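Long-range contact in tRNA (adenine(9)-N1)-methyltransferase (Sulfolobus acidocaldarius, PDB 5A7Z), which catalyses the S-adenosyl-L-methionine-dependent methylation of adenosine at position 9 of tRNA on its N1 atom: residues Gln131-Phe142 and Asp240-Arg251. Numbering follows the deposited sequence.
Sequences QVDLCLSVIRKF and DEINKILEIILR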
ATOM      1  N   GLN A 131      15.324  -1.817   2.964  1.00 32.51           N
ATOM      2  CA  GLN A 131      13.972  -2.333   2.977  1.00 28.73           C
ATOM      3  C   GLN A 131      12.937  -1.227   3.114  1.00 29.74           C
ATOM      4  O   GLN A 131      11.922  -1.224   2.426  1.00 32.14           O
ATOM      5  CB  GLN A 131      13.814  -3.366   4.071  1.00 27.61           C
ATOM      6  CG  GLN A 131      14.542  -4.672   3.725  1.00 27.28           C
ATOM      7  CD  GLN A 131      14.592  -5.632   4.873  1.00 30.83           C
ATOM      8  OE1 GLN A 131      13.780  -5.563   5.798  1.00 31.16           O
ATOM      9  NE2 GLN A 131      15.521  -6.573   4.810  1.00 36.31           N
ATOM     10  N   VAL A 132      13.188  -0.272   3.972  1.00 28.93           N
ATOM     11  CA  VAL A 132      12.243   0.792   4.115  1.00 28.22           C
ATOM     12  C   VAL A 132      12.073   1.531   2.820  1.00 30.92           C
ATOM     13  O   VAL A 132      10.965   1.760   2.381  1.00 29.59           O
ATOM     14  CB  VAL A 132      12.624   1.741   5.213  1.00 30.57           C
ATOM     15  CG1 VAL A 132      11.915   3.084   5.026  1.00 33.98           C
ATOM     16  CG2 VAL A 132      12.233   1.130   6.539  1.00 32.48           C
ATOM     17  N   ASP A 133      13.175   1.895   2.195  1.00 35.19           N
ATOM     18  CA  ASP A 133      13.128   2.594   0.921  1.00 36.18           C
ATOM     19  C   ASP A 133      12.359   1.824  -0.155  1.00 35.27           C
ATOM     20  O   ASP A 133      11.547   2.406  -0.868  1.00 33.00           O
ATOM     21  CB  ASP A 133      14.544   2.869   0.430  1.00 45.97           C
ATOM     22  CG  ASP A 133      15.231   3.991   1.200  1.00 49.60           C
ATOM     23  OD1 ASP A 133      14.811   4.337   2.352  1.00 55.83           O
ATOM     24  OD2 ASP A 133      16.244   4.473   0.682  1.00 49.68           O
ATOM     25  N   LEU A 134      12.617   0.518  -0.247  1.00 30.59           N
ATOM     26  CA  LEU A 134      11.870  -0.377  -1.102  1.00 30.89           C
ATOM     27  C   LEU A 134      10.365  -0.383  -0.845  1.00 29.41           C
ATOM     28  O   LEU A 134       9.594  -0.652  -1.761  1.00 29.45           O
ATOM     29  CB  LEU A 134      12.405  -1.816  -0.947  1.00 32.16           C
ATOM     30  CG  LEU A 134      13.796  -2.041  -1.549  1.00 35.13           C
ATOM     31  CD1 LEU A 134      14.297  -3.463  -1.307  1.00 37.01           C
ATOM     32  CD2 LEU A 134      13.775  -1.742  -3.039  1.00 40.88           C
ATOM     33  N   CYS A 135       9.961  -0.147   0.406  1.00 28.41           N
ATOM     34  CA  CYS A 135       8.552  -0.049   0.777  1.00 30.16           C
ATOM     35  C   CYS A 135       7.883   1.097   0.067  1.00 30.79           C
ATOM     36  O   CYS A 135       6.713   1.016  -0.217  1.00 30.61           O
ATOM     37  CB  CYS A 135       8.359   0.127   2.301  1.00 29.39           C
ATOM     38  SG  CYS A 135       8.699  -1.376   3.263  1.00 32.58           S
ATOM     39  N   LEU A 136       8.611   2.181  -0.198  1.00 32.30           N
ATOM     40  CA  LEU A 136       8.027   3.267  -0.954  1.00 34.01           C
ATOM     41  C   LEU A 136       7.639   2.810  -2.372  1.00 36.70           C
ATOM     42  O   LEU A 136       6.604   3.245  -2.906  1.00 38.31           O
ATOM     43  CB  LEU A 136       8.965   4.442  -1.025  1.00 36.36           C
ATOM     44  CG  LEU A 136       8.385   5.714  -1.665  1.00 38.69           C
ATOM     45  CD1 LEU A 136       7.369   6.411  -0.771  1.00 38.37           C
ATOM     46  CD2 LEU A 136       9.518   6.648  -1.992  1.00 41.22           C
ATOM     47  N   SER A 137       8.440   1.925  -2.975  1.00 35.20           N
ATOM     48  CA  SER A 137       8.088   1.375  -4.321  1.00 35.80           C
ATOM     49  C   SER A 137       6.920   0.423  -4.246  1.00 32.39           C
ATOM     50  O   SER A 137       6.051   0.456  -5.083  1.00 31.42           O
ATOM     51  CB  SER A 137       9.267   0.662  -4.982  1.00 37.22           C
ATOM     52  OG  SER A 137      10.164   1.606  -5.506  1.00 42.35           O
ATOM     53  N   VAL A 138       6.896  -0.406  -3.223  1.00 29.79           N
ATOM     54  CA  VAL A 138       5.751  -1.255  -2.978  1.00 30.44           C
ATOM     55  C   VAL A 138       4.466  -0.457  -2.745  1.00 28.95           C
ATOM     56  O   VAL A 138       3.441  -0.719  -3.387  1.00 30.52           O
ATOM     57  CB  VAL A 138       6.006  -2.211  -1.805  1.00 30.95           C
ATOM     58  CG1 VAL A 138       4.754  -2.977  -1.471  1.00 32.33           C
ATOM     59  CG2 VAL A 138       7.152  -3.188  -2.147  1.00 31.91           C
ATOM     60  N   ILE A 139       4.483   0.498  -1.834  1.00 27.75           N
ATOM     61  CA  ILE A 139       3.229   1.221  -1.526  1.00 29.51           C
ATOM     62  C   ILE A 139       2.660   1.888  -2.787  1.00 28.18           C
ATOM     63  O   ILE A 139       1.454   1.918  -3.020  1.00 26.99           O
ATOM     64  CB  ILE A 139       3.377   2.217  -0.371  1.00 28.04           C
ATOM     65  CG1 ILE A 139       2.030   2.417   0.346  1.00 30.27           C
ATOM     66  CG2 ILE A 139       3.882   3.567  -0.839  1.00 29.19           C
ATOM     67  CD1 ILE A 139       1.559   1.223   1.135  1.00 29.70           C
ATOM     68  N   ARG A 140       3.546   2.327  -3.641  1.00 29.51           N
ATOM     69  CA  ARG A 140       3.150   2.992  -4.869  1.00 32.82           C
ATOM     70  C   ARG A 140       2.564   2.069  -5.932  1.00 29.73           C
ATOM     71  O   ARG A 140       1.910   2.542  -6.816  1.00 25.12           O
ATOM     72  CB  ARG A 140       4.330   3.742  -5.428  1.00 34.50           C
ATOM     73  CG  ARG A 140       4.509   5.067  -4.760  1.00 33.86           C
ATOM     74  CD  ARG A 140       5.748   5.750  -5.290  1.00 33.94           C
ATOM     75  NE  ARG A 140       5.948   7.007  -4.596  1.00 35.55           N
ATOM     76  CZ  ARG A 140       6.958   7.843  -4.827  1.00 38.34           C
ATOM     77  NH1 ARG A 140       7.877   7.551  -5.732  1.00 39.45           N
ATOM     78  NH2 ARG A 140       7.057   8.966  -4.127  1.00 34.69           N
ATOM     79  N   LYS A 141       2.782   0.778  -5.773  1.00 28.06           N
ATOM     80  CA  LYS A 141       2.212  -0.237  -6.605  1.00 29.16           C
ATOM     81  C   LYS A 141       0.748  -0.513  -6.253  1.00 27.88           C
ATOM     82  O   LYS A 141       0.003  -0.927  -7.075  1.00 32.55           O
ATOM     83  CB  LYS A 141       2.999  -1.533  -6.435  1.00 34.39           C
ATOM     84  CG  LYS A 141       3.950  -1.916  -7.521  1.00 37.92           C
ATOM     85  CD  LYS A 141       4.901  -0.831  -7.894  1.00 44.99           C
ATOM     86  CE  LYS A 141       6.268  -1.371  -8.257  1.00 54.97           C
ATOM     87  NZ  LYS A 141       7.306  -0.312  -8.346  1.00 56.93           N
ATOM     88  N   PHE A 142       0.381  -0.296  -4.995  1.00 27.75           N
ATOM     89  CA  PHE A 142      -0.959  -0.642  -4.537  1.00 27.08           C
ATOM     90  C   PHE A 142      -1.785   0.574  -4.137  1.00 29.79           C
ATOM     91  O   PHE A 142      -2.948   0.699  -4.521  1.00 29.76           O
ATOM     92  CB  PHE A 142      -0.885  -1.628  -3.368  1.00 28.74           C
ATOM     93  CG  PHE A 142      -0.235  -2.936  -3.720  1.00 29.49           C
ATOM     94  CD1 PHE A 142       1.144  -3.064  -3.711  1.00 29.53           C
ATOM     95  CD2 PHE A 142      -1.003  -4.038  -4.058  1.00 29.49           C
ATOM     96  CE1 PHE A 142       1.745  -4.266  -4.034  1.00 33.62           C
ATOM     97  CE2 PHE A 142      -0.409  -5.243  -4.382  1.00 33.54           C
ATOM     98  CZ  PHE A 142       0.967  -5.357  -4.370  1.00 34.85           C
ATOM     99  N   ASP A 240      11.317 -12.437   5.158  1.00 49.62           N
ATOM    100  CA  ASP A 240      11.361 -11.610   6.374  1.00 49.12           C
ATOM    101  C   ASP A 240      11.755 -10.171   6.092  1.00 45.74           C
ATOM    102  O   ASP A 240      11.911  -9.381   7.023  1.00 47.33           O
ATOM    103  CB  ASP A 240      12.280 -12.207   7.432  1.00 54.55           C
ATOM    104  CG  ASP A 240      13.605 -12.638   6.876  1.00 63.63           C
ATOM    105  OD1 ASP A 240      13.973 -12.182   5.775  1.00 72.61           O
ATOM    106  OD2 ASP A 240      14.272 -13.459   7.536  1.00 77.25           O
ATOM    107  N   GLU A 241      11.896  -9.837   4.815  1.00 33.78           N
ATOM    108  CA  GLU A 241      12.107  -8.467   4.392  1.00 38.28           C
ATOM    109  C   GLU A 241      10.825  -7.638   4.579  1.00 34.94           C
ATOM    110  O   GLU A 241       9.735  -8.059   4.186  1.00 34.09           O
ATOM    111  CB  GLU A 241      12.546  -8.418   2.920  1.00 39.37           C
ATOM    112  CG  GLU A 241      13.951  -8.956   2.648  1.00 46.11           C
ATOM    113  CD  GLU A 241      14.001 -10.471   2.368  1.00 55.50           C
ATOM    114  OE1 GLU A 241      12.929 -11.131   2.207  1.00 57.35           O
ATOM    115  OE2 GLU A 241      15.128 -11.003   2.306  1.00 58.07           O
ATOM    116  N   ILE A 242      10.979  -6.455   5.158  1.00 33.41           N
ATOM    117  CA  ILE A 242       9.842  -5.584   5.506  1.00 30.09           C
ATOM    118  C   ILE A 242       9.064  -5.288   4.250  1.00 29.75           C
ATOM    119  O   ILE A 242       7.892  -5.518   4.207  1.00 31.24           O
ATOM    120  CB  ILE A 242      10.323  -4.265   6.174  1.00 31.16           C
ATOM    121  CG1 ILE A 242      10.789  -4.535   7.608  1.00 32.06           C
ATOM    122  CG2 ILE A 242       9.233  -3.201   6.180  1.00 33.14           C
ATOM    123  CD1 ILE A 242      11.697  -3.456   8.171  1.00 32.59           C
ATOM    124  N   ASN A 243       9.741  -4.802   3.218  1.00 30.77           N
ATOM    125  CA  ASN A 243       9.118  -4.588   1.910  1.00 31.89           C
ATOM    126  C   ASN A 243       8.373  -5.816   1.299  1.00 34.64           C
ATOM    127  O   ASN A 243       7.363  -5.660   0.625  1.00 31.61           O
ATOM    128  CB  ASN A 243      10.152  -4.077   0.929  1.00 33.82           C
ATOM    129  CG  ASN A 243      11.316  -5.036   0.757  1.00 33.77           C
ATOM    130  OD1 ASN A 243      11.964  -5.411   1.717  1.00 35.54           O
ATOM    131  ND2 ASN A 243      11.597  -5.403  -0.467  1.00 31.18           N
ATOM    132  N   LYS A 244       8.864  -7.025   1.548  1.00 36.56           N
ATOM    133  CA  LYS A 244       8.205  -8.222   1.048  1.00 35.95           C
ATOM    134  C   LYS A 244       6.957  -8.584   1.876  1.00 33.72           C
ATOM    135  O   LYS A 244       5.921  -8.925   1.326  1.00 34.19           O
ATOM    136  CB  LYS A 244       9.188  -9.383   1.035  1.00 40.57           C
ATOM    137  CG  LYS A 244      10.399  -9.160   0.139  1.00 44.79           C
ATOM    138  CD  LYS A 244      10.219  -9.766  -1.234  1.00 55.23           C
ATOM    139  CE  LYS A 244      11.526 -10.328  -1.763  1.00 64.30           C
ATOM    140  NZ  LYS A 244      11.633 -11.785  -1.478  1.00 67.32           N
ATOM    141  N   ILE A 245       7.063  -8.479   3.193  1.00 30.14           N
ATOM    142  CA  ILE A 245       5.913  -8.608   4.077  1.00 31.67           C
ATOM    143  C   ILE A 245       4.823  -7.589   3.708  1.00 31.25           C
ATOM    144  O   ILE A 245       3.627  -7.929   3.646  1.00 30.56           O
ATOM    145  CB  ILE A 245       6.308  -8.380   5.567  1.00 31.85           C
ATOM    146  CG1 ILE A 245       7.279  -9.460   6.066  1.00 38.55           C
ATOM    147  CG2 ILE A 245       5.080  -8.370   6.459  1.00 28.93           C
ATOM    148  CD1 ILE A 245       6.722 -10.863   5.970  1.00 42.50           C
ATOM    149  N   LEU A 246       5.219  -6.331   3.532  1.00 28.73           N
ATOM    150  CA  LEU A 246       4.272  -5.294   3.113  1.00 29.05           C
ATOM    151  C   LEU A 246       3.529  -5.717   1.836  1.00 29.17           C
ATOM    152  O   LEU A 246       2.309  -5.684   1.761  1.00 30.22           O
ATOM    153  CB  LEU A 246       5.022  -4.013   2.843  1.00 31.49           C
ATOM    154  CG  LEU A 246       4.158  -2.845   2.373  1.00 33.87           C
ATOM    155  CD1 LEU A 246       3.083  -2.589   3.390  1.00 34.72           C
ATOM    156  CD2 LEU A 246       5.012  -1.595   2.190  1.00 36.48           C
ATOM    157  N   GLU A 247       4.274  -6.126   0.827  1.00 31.83           N
ATOM    158  CA  GLU A 247       3.656  -6.509  -0.432  1.00 33.59           C
ATOM    159  C   GLU A 247       2.678  -7.690  -0.287  1.00 34.33           C
ATOM    160  O   GLU A 247       1.636  -7.721  -0.937  1.00 33.23           O
ATOM    161  CB  GLU A 247       4.709  -6.821  -1.489  1.00 35.97           C
ATOM    162  CG  GLU A 247       4.069  -7.181  -2.807  1.00 37.67           C
ATOM    163  CD  GLU A 247       5.051  -7.300  -3.950  1.00 42.23           C
ATOM    164  OE1 GLU A 247       6.173  -6.783  -3.824  1.00 48.59           O
ATOM    165  OE2 GLU A 247       4.691  -7.922  -4.990  1.00 45.90           O
ATOM    166  N   ILE A 248       2.996  -8.635   0.580  1.00 33.16           N
ATOM    167  CA  ILE A 248       2.076  -9.726   0.852  1.00 34.74           C
ATOM    168  C   ILE A 248       0.756  -9.228   1.401  1.00 34.59           C
ATOM    169  O   ILE A 248      -0.312  -9.739   1.027  1.00 34.27           O
ATOM    170  CB  ILE A 248       2.664 -10.750   1.841  1.00 34.43           C
ATOM    171  CG1 ILE A 248       3.762 -11.576   1.160  1.00 37.81           C
ATOM    172  CG2 ILE A 248       1.562 -11.659   2.373  1.00 37.13           C
ATOM    173  CD1 ILE A 248       4.671 -12.322   2.120  1.00 38.43           C
ATOM    174  N   ILE A 249       0.820  -8.303   2.354  1.00 35.51           N
ATOM    175  CA  ILE A 249      -0.402  -7.787   2.996  1.00 34.28           C
ATOM    176  C   ILE A 249      -1.224  -7.110   1.904  1.00 31.73           C
ATOM    177  O   ILE A 249      -2.413  -7.310   1.789  1.00 31.91           O
ATOM    178  CB  ILE A 249      -0.114  -6.740   4.119  1.00 35.72           C
ATOM    179  CG1 ILE A 249       0.862  -7.262   5.182  1.00 40.81           C
ATOM    180  CG2 ILE A 249      -1.401  -6.296   4.796  1.00 32.74           C
ATOM    181  CD1 ILE A 249       0.386  -8.487   5.914  1.00 40.40           C
ATOM    182  N   LEU A 250      -0.569  -6.295   1.114  1.00 32.06           N
ATOM    183  CA  LEU A 250      -1.253  -5.531   0.081  1.00 32.78           C
ATOM    184  C   LEU A 250      -1.780  -6.441  -1.056  1.00 32.93           C
ATOM    185  O   LEU A 250      -2.811  -6.149  -1.618  1.00 34.33           O
ATOM    186  CB  LEU A 250      -0.333  -4.442  -0.458  1.00 32.87           C
ATOM    187  CG  LEU A 250       0.103  -3.362   0.548  1.00 37.28           C
ATOM    188  CD1 LEU A 250       1.225  -2.515  -0.043  1.00 38.88           C
ATOM    189  CD2 LEU A 250      -1.068  -2.471   0.937  1.00 37.22           C
ATOM    190  N   ARG A 251      -1.116  -7.568  -1.339  1.00 32.95           N
ATOM    191  CA  ARG A 251      -1.631  -8.510  -2.346  1.00 36.17           C
ATOM    192  C   ARG A 251      -2.994  -8.930  -1.922  1.00 32.88           C
ATOM    193  O   ARG A 251      -3.880  -9.072  -2.728  1.00 29.28           O
ATOM    194  CB  ARG A 251      -0.825  -9.821  -2.427  1.00 42.49           C
ATOM    195  CG  ARG A 251       0.635  -9.765  -2.810  1.00 45.24           C
ATOM    196  CD  ARG A 251       0.868  -9.043  -4.075  1.00 46.09           C
ATOM    197  NE  ARG A 251       2.101  -9.486  -4.753  1.00 44.63           N
ATOM    198  CZ  ARG A 251       2.115 -10.096  -5.930  1.00 45.10           C
ATOM    199  NH1 ARG A 251       0.983 -10.478  -6.504  1.00 48.92           N
ATOM    200  NH2 ARG A 251       3.252 -10.376  -6.512  1.00 51.89           N
TER
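V138 enters a hole formed by N243, L246, E247 and L250, a knobs-into-holes fit. With CG1 anti to the backbone N (chi1 174°), that branch reaches L250 CD1 at 3.8 Å and meets L246 CG and the CA and CB of E247, while CG2 faces the carbonyl oxygen of N243. I139 CD1 also meets L250 CD1, and L246 CD2 lies 3.8 Å from C135 CB. L250 lays its CB over one face of the F142 ring, a CH-pi contact 3.7 Å from the centroid; R251 CD approaches CZ at the ring edge, and E247 CG meets the same carbon obliquely. Replacing F142 by an alanine would probably strip L250 CB of its aromatic partner and open a gap beside E247 and R251.

The segments 131-142 and 242-251 run in the same direction, crossing at -25° with a closest axis approach of 8.4 Å, and together cover part of the central sheet of the SPOUT-type methyltransferase domain: V132, I139, I242 and L246 all touch strand 109-113. Near the start of helix 242-255 the backbones come closest, the CA atoms of C135 and N243 lying 4.7 Å apart, and C135 SG is 3.5 Å from both I242 CG2 and N243 CA. N243 is the reciprocal knob, set among Q131, L134, C135 and V138; its ND2 lies against L134 CD1, and its OD1, 3.4 Å from Q131 CG, is buried without a polar partner. Q131 sends OE1 to the backbone N of I242 at 3.0 Å, a nearly straight hydrogen bond whose donor stands above the amide carbonyl plane. Its NE2 packs against CG of the N-cap residue E241. Beside the F142 ring, a salt bridge with weak hydrogen bonds joins R251 NE to E247 OE2.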